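Local coordinates for EAL/GGDEF domain protein (PDB 3ICL) that belongs to the GGDEF family of bacterial signalling proteins and probably acts in signal transduction, at residues L56-A67 and K101-F112. The protein carries 1 engineered substitution. Sequence-based numbering, arbitrary orientation.
Sequences LLRATAERIRTA and KILDGLAQPFVF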
loop_
_atom_site.group_PDB
_atom_site.type_symbol
_atom_site.label_atom_id
_atom_site.label_comp_id
_atom_site.label_asym_id
_atom_site.label_seq_id
_atom_site.Cartn_x
_atom_site.Cartn_y
_atom_site.Cartn_z
ATOM N N LEU A 56 0.943 -15.359 -3.805
ATOM C CA LEU A 56 1.874 -14.262 -3.552
ATOM C C LEU A 56 1.128 -13.009 -3.097
ATOM O O LEU A 56 1.530 -12.352 -2.136
ATOM C CB LEU A 56 2.685 -13.958 -4.819
ATOM C CG LEU A 56 3.658 -12.772 -4.794
ATOM C CD1 LEU A 56 4.617 -12.877 -3.612
ATOM C CD2 LEU A 56 4.425 -12.739 -6.103
ATOM N N LEU A 57 0.040 -12.683 -3.788
ATOM C CA LEU A 57 -0.760 -11.510 -3.451
ATOM C C LEU A 57 -1.311 -11.590 -2.034
ATOM O O LEU A 57 -1.367 -10.583 -1.325
ATOM C CB LEU A 57 -1.918 -11.354 -4.437
ATOM C CG LEU A 57 -1.560 -10.921 -5.865
ATOM C CD1 LEU A 57 -2.820 -10.925 -6.728
ATOM C CD2 LEU A 57 -0.921 -9.534 -5.844
ATOM N N ARG A 58 -1.722 -12.784 -1.623
ATOM C CA ARG A 58 -2.269 -12.979 -0.285
ATOM C C ARG A 58 -1.176 -12.880 0.783
ATOM O O ARG A 58 -1.408 -12.365 1.875
ATOM C CB ARG A 58 -2.957 -14.343 -0.189
ATOM C CG ARG A 58 -3.843 -14.497 1.040
ATOM C CD ARG A 58 -4.470 -15.883 1.105
ATOM N NE ARG A 58 -5.475 -15.974 2.161
ATOM C CZ ARG A 58 -6.693 -15.445 2.089
ATOM N NH1 ARG A 58 -7.072 -14.783 1.005
ATOM N NH2 ARG A 58 -7.537 -15.578 3.104
ATOM N N ALA A 59 0.014 -13.381 0.465
ATOM C CA ALA A 59 1.127 -13.332 1.407
ATOM C C ALA A 59 1.638 -11.896 1.521
ATOM O O ALA A 59 2.137 -11.488 2.566
ATOM C CB ALA A 59 2.253 -14.258 0.944
ATOM N N THR A 60 1.518 -11.137 0.438
ATOM C CA THR A 60 1.963 -9.743 0.427
ATOM C C THR A 60 0.999 -8.895 1.256
ATOM O O THR A 60 1.412 -8.035 2.031
ATOM C CB THR A 60 2.023 -9.196 -1.018
ATOM O OG1 THR A 60 2.985 -9.945 -1.770
ATOM C CG2 THR A 60 2.422 -7.726 -1.021
ATOM N N ALA A 61 -0.291 -9.161 1.092
ATOM C CA ALA A 61 -1.332 -8.448 1.815
ATOM C C ALA A 61 -1.197 -8.639 3.320
ATOM O O ALA A 61 -1.427 -7.713 4.098
ATOM C CB ALA A 61 -2.698 -8.933 1.358
ATOM N N GLU A 62 -0.832 -9.849 3.733
ATOM C CA GLU A 62 -0.679 -10.139 5.152
ATOM C C GLU A 62 0.564 -9.483 5.728
ATOM O O GLU A 62 0.532 -8.971 6.847
ATOM C CB GLU A 62 -0.643 -11.655 5.377
ATOM C CG GLU A 62 -1.897 -12.347 4.868
ATOM C CD GLU A 62 -1.788 -13.860 4.874
ATOM O OE1 GLU A 62 -0.667 -14.379 4.687
ATOM O OE2 GLU A 62 -2.829 -14.530 5.044
ATOM N N ARG A 63 1.659 -9.487 4.972
ATOM C CA ARG A 63 2.884 -8.862 5.456
ATOM C C ARG A 63 2.681 -7.359 5.574
ATOM O O ARG A 63 3.264 -6.713 6.439
ATOM C CB ARG A 63 4.061 -9.154 4.523
ATOM C CG ARG A 63 4.513 -10.605 4.556
ATOM C CD ARG A 63 5.846 -10.793 3.862
ATOM N NE ARG A 63 6.190 -12.205 3.758
ATOM C CZ ARG A 63 7.275 -12.666 3.145
ATOM N NH1 ARG A 63 8.129 -11.823 2.585
ATOM N NH2 ARG A 63 7.494 -13.969 3.070
ATOM N N ILE A 64 1.854 -6.798 4.698
ATOM C CA ILE A 64 1.585 -5.372 4.757
ATOM C C ILE A 64 0.838 -5.075 6.053
ATOM O O ILE A 64 1.157 -4.121 6.760
ATOM C CB ILE A 64 0.745 -4.908 3.556
ATOM C CG1 ILE A 64 1.579 -5.012 2.276
ATOM C CG2 ILE A 64 0.276 -3.478 3.776
ATOM C CD1 ILE A 64 0.831 -4.638 1.000
ATOM N N ARG A 65 -0.148 -5.907 6.373
ATOM C CA ARG A 65 -0.916 -5.705 7.597
ATOM C C ARG A 65 -0.041 -5.803 8.851
ATOM O O ARG A 65 -0.294 -5.122 9.844
ATOM C CB ARG A 65 -2.066 -6.715 7.674
ATOM C CG ARG A 65 -3.082 -6.567 6.553
ATOM C CD ARG A 65 -4.366 -7.345 6.816
ATOM N NE ARG A 65 -4.152 -8.789 6.842
ATOM C CZ ARG A 65 -5.130 -9.688 6.831
ATOM N NH1 ARG A 65 -6.398 -9.297 6.792
ATOM N NH2 ARG A 65 -4.841 -10.983 6.863
ATOM N N THR A 66 0.994 -6.638 8.811
ATOM C CA THR A 66 1.868 -6.780 9.978
ATOM C C THR A 66 2.737 -5.544 10.145
ATOM O O THR A 66 3.257 -5.284 11.233
ATOM C CB THR A 66 2.833 -7.983 9.861
ATOM O OG1 THR A 66 3.833 -7.699 8.873
ATOM C CG2 THR A 66 2.087 -9.237 9.473
ATOM N N ALA A 67 2.889 -4.779 9.067
ATOM C CA ALA A 67 3.732 -3.589 9.100
ATOM C C ALA A 67 2.994 -2.289 9.371
ATOM O O ALA A 67 3.623 -1.264 9.608
ATOM C CB ALA A 67 4.529 -3.482 7.798
ATOM N N LYS A 101 8.702 0.116 7.137
ATOM C CA LYS A 101 8.426 -1.174 7.762
ATOM C C LYS A 101 7.817 -2.134 6.734
ATOM O O LYS A 101 8.049 -3.349 6.783
ATOM C CB LYS A 101 7.478 -0.989 8.952
ATOM C CG LYS A 101 7.278 -2.237 9.792
ATOM C CD LYS A 101 6.523 -1.927 11.077
ATOM C CE LYS A 101 6.467 -3.143 11.990
ATOM N NZ LYS A 101 5.821 -2.827 13.293
ATOM N N ILE A 102 7.045 -1.640 5.850
ATOM C CA ILE A 102 6.473 -2.460 4.789
ATOM C C ILE A 102 7.602 -2.922 3.883
ATOM O O ILE A 102 7.694 -4.103 3.541
ATOM C CB ILE A 102 5.442 -1.682 3.930
ATOM C CG1 ILE A 102 4.206 -1.306 4.758
ATOM C CG2 ILE A 102 4.959 -2.569 2.780
ATOM C CD1 ILE A 102 3.272 -0.343 4.112
ATOM N N LEU A 103 8.425 -2.003 3.438
ATOM C CA LEU A 103 9.525 -2.376 2.559
ATOM C C LEU A 103 10.424 -3.422 3.231
ATOM O O LEU A 103 10.943 -4.320 2.569
ATOM C CB LEU A 103 10.327 -1.126 2.145
ATOM C CG LEU A 103 9.602 -0.132 1.213
ATOM C CD1 LEU A 103 10.412 1.147 1.062
ATOM C CD2 LEU A 103 9.385 -0.755 -0.143
ATOM N N ASP A 104 10.604 -3.317 4.547
ATOM C CA ASP A 104 11.434 -4.289 5.257
ATOM C C ASP A 104 10.780 -5.664 5.238
ATOM O O ASP A 104 11.454 -6.676 5.060
ATOM C CB ASP A 104 11.677 -3.862 6.710
ATOM C CG ASP A 104 12.582 -2.650 6.812
ATOM O OD1 ASP A 104 13.242 -2.320 5.803
ATOM O OD2 ASP A 104 12.638 -2.034 7.897
ATOM N N GLY A 105 9.465 -5.699 5.414
ATOM C CA GLY A 105 8.767 -6.973 5.408
ATOM C C GLY A 105 8.679 -7.587 4.021
ATOM O O GLY A 105 8.836 -8.799 3.869
ATOM N N LEU A 106 8.442 -6.758 3.006
ATOM C CA LEU A 106 8.322 -7.247 1.635
ATOM C C LEU A 106 9.647 -7.536 0.935
ATOM O O LEU A 106 9.659 -8.092 -0.163
ATOM C CB LEU A 106 7.503 -6.267 0.787
ATOM C CG LEU A 106 6.085 -5.967 1.290
ATOM C CD1 LEU A 106 5.348 -5.087 0.278
ATOM C CD2 LEU A 106 5.331 -7.266 1.514
ATOM N N ALA A 107 10.758 -7.149 1.556
ATOM C CA ALA A 107 12.073 -7.410 0.979
ATOM C C ALA A 107 12.467 -8.850 1.302
ATOM O O ALA A 107 13.404 -9.393 0.721
ATOM C CB ALA A 107 13.103 -6.452 1.550
ATOM N N GLN A 108 11.755 -9.460 2.245
ATOM C CA GLN A 108 12.029 -10.844 2.621
ATOM C C GLN A 108 11.504 -11.745 1.511
ATOM O O GLN A 108 10.486 -11.446 0.891
ATOM C CB GLN A 108 11.335 -11.191 3.938
ATOM C CG GLN A 108 11.822 -10.389 5.130
ATOM C CD GLN A 108 10.937 -10.575 6.345
ATOM O OE1 GLN A 108 9.735 -10.309 6.291
ATOM N NE2 GLN A 108 11.524 -11.036 7.446
ATOM N N PRO A 109 12.194 -12.862 1.240
ATOM C CA PRO A 109 11.722 -13.757 0.177
ATOM C C PRO A 109 10.369 -14.409 0.453
ATOM O O PRO A 109 9.945 -14.535 1.599
ATOM C CB PRO A 109 12.842 -14.795 0.073
ATOM C CG PRO A 109 14.062 -14.021 0.515
ATOM C CD PRO A 109 13.536 -13.259 1.705
ATOM N N PHE A 110 9.688 -14.793 -0.622
ATOM C CA PHE A 110 8.406 -15.483 -0.550
ATOM C C PHE A 110 8.739 -16.856 -1.114
ATOM O O PHE A 110 8.991 -16.995 -2.309
ATOM C CB PHE A 110 7.370 -14.797 -1.440
ATOM C CG PHE A 110 6.871 -13.487 -0.898
ATOM C CD1 PHE A 110 5.812 -13.451 0.007
ATOM C CD2 PHE A 110 7.457 -12.290 -1.293
ATOM C CE1 PHE A 110 5.341 -12.238 0.509
ATOM C CE2 PHE A 110 6.991 -11.068 -0.795
ATOM C CZ PHE A 110 5.932 -11.045 0.105
ATOM N N VAL A 111 8.759 -17.873 -0.264
ATOM C CA VAL A 111 9.110 -19.200 -0.748
ATOM C C VAL A 111 7.908 -20.075 -1.071
ATOM O O VAL A 111 7.104 -20.394 -0.202
ATOM C CB VAL A 111 10.015 -19.939 0.266
ATOM C CG1 VAL A 111 10.523 -21.238 -0.344
ATOM C CG2 VAL A 111 11.187 -19.047 0.664
ATOM N N PHE A 112 7.793 -20.445 -2.340
ATOM C CA PHE A 112 6.715 -21.303 -2.810
ATOM C C PHE A 112 7.390 -22.584 -3.280
ATOM O O PHE A 112 8.022 -22.614 -4.337
ATOM C CB PHE A 112 5.967 -20.616 -3.956
ATOM C CG PHE A 112 5.296 -19.329 -3.548
ATOM C CD1 PHE A 112 4.267 -19.334 -2.609
ATOM C CD2 PHE A 112 5.709 -18.114 -4.079
ATOM C CE1 PHE A 112 3.660 -18.147 -2.205
ATOM C CE2 PHE A 112 5.107 -16.922 -3.682
ATOM C CZ PHE A 112 4.079 -16.940 -2.741
#
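Arg63 and Phe110 form a cation-pi stack at the centre of a helix-against-helix contact that runs on into a short hairpin strand. Helix 50-67 and the end of helix 96-106 lie side by side, with segment axes 8.6 Å apart and N-to-C directions at 140°. The Arg63 chain is extended from CG to NE and reaches over the Phe110 ring. The guanidinium lies nearly flat on it, planes 11° apart, with Arg63 CZ 3.7 Å from the centroid of the Phe110 ring. Its in-plane edge meets the carbonyls of Gln108 and Pro109, in the link to strand 110-112. Arg63 NH2 gives a nearly straight bond to Pro109 O at 2.9 Å. Arg63 NH1 bonds to Gln108 O, also at 2.9 Å, from above that carbonyl plane, and more weakly to Gly105 O. The stack and these bonds together fix the rotation of the guanidinium.

Leu56 CD1 makes a CH-pi contact with the opposite face of Phe110, 3.7 Å from the centroid. Leu56 CG stands anti to the backbone N (chi1 176°), which carries the branch toward the ring. Ala59 CB adds a contact at Phe110 CE1. Farther along the strand, Phe112 CZ rests against Leu56 CA at 3.6 Å.

Beside the stack, Leu106 CD2 fits between Thr60 CG2 and Arg63 CB. Ile64 and Ala67 pack on Ile102, and the Lys101 chain runs past Ala67. Ile64, Ile102 and Leu106 also reach Leu36 of the central sheet, while strand 110-112 pairs with 115-117. Two helices packed side by side on one face of a mixed sheet are characteristic of the alpha/beta fold of GGDEF domains.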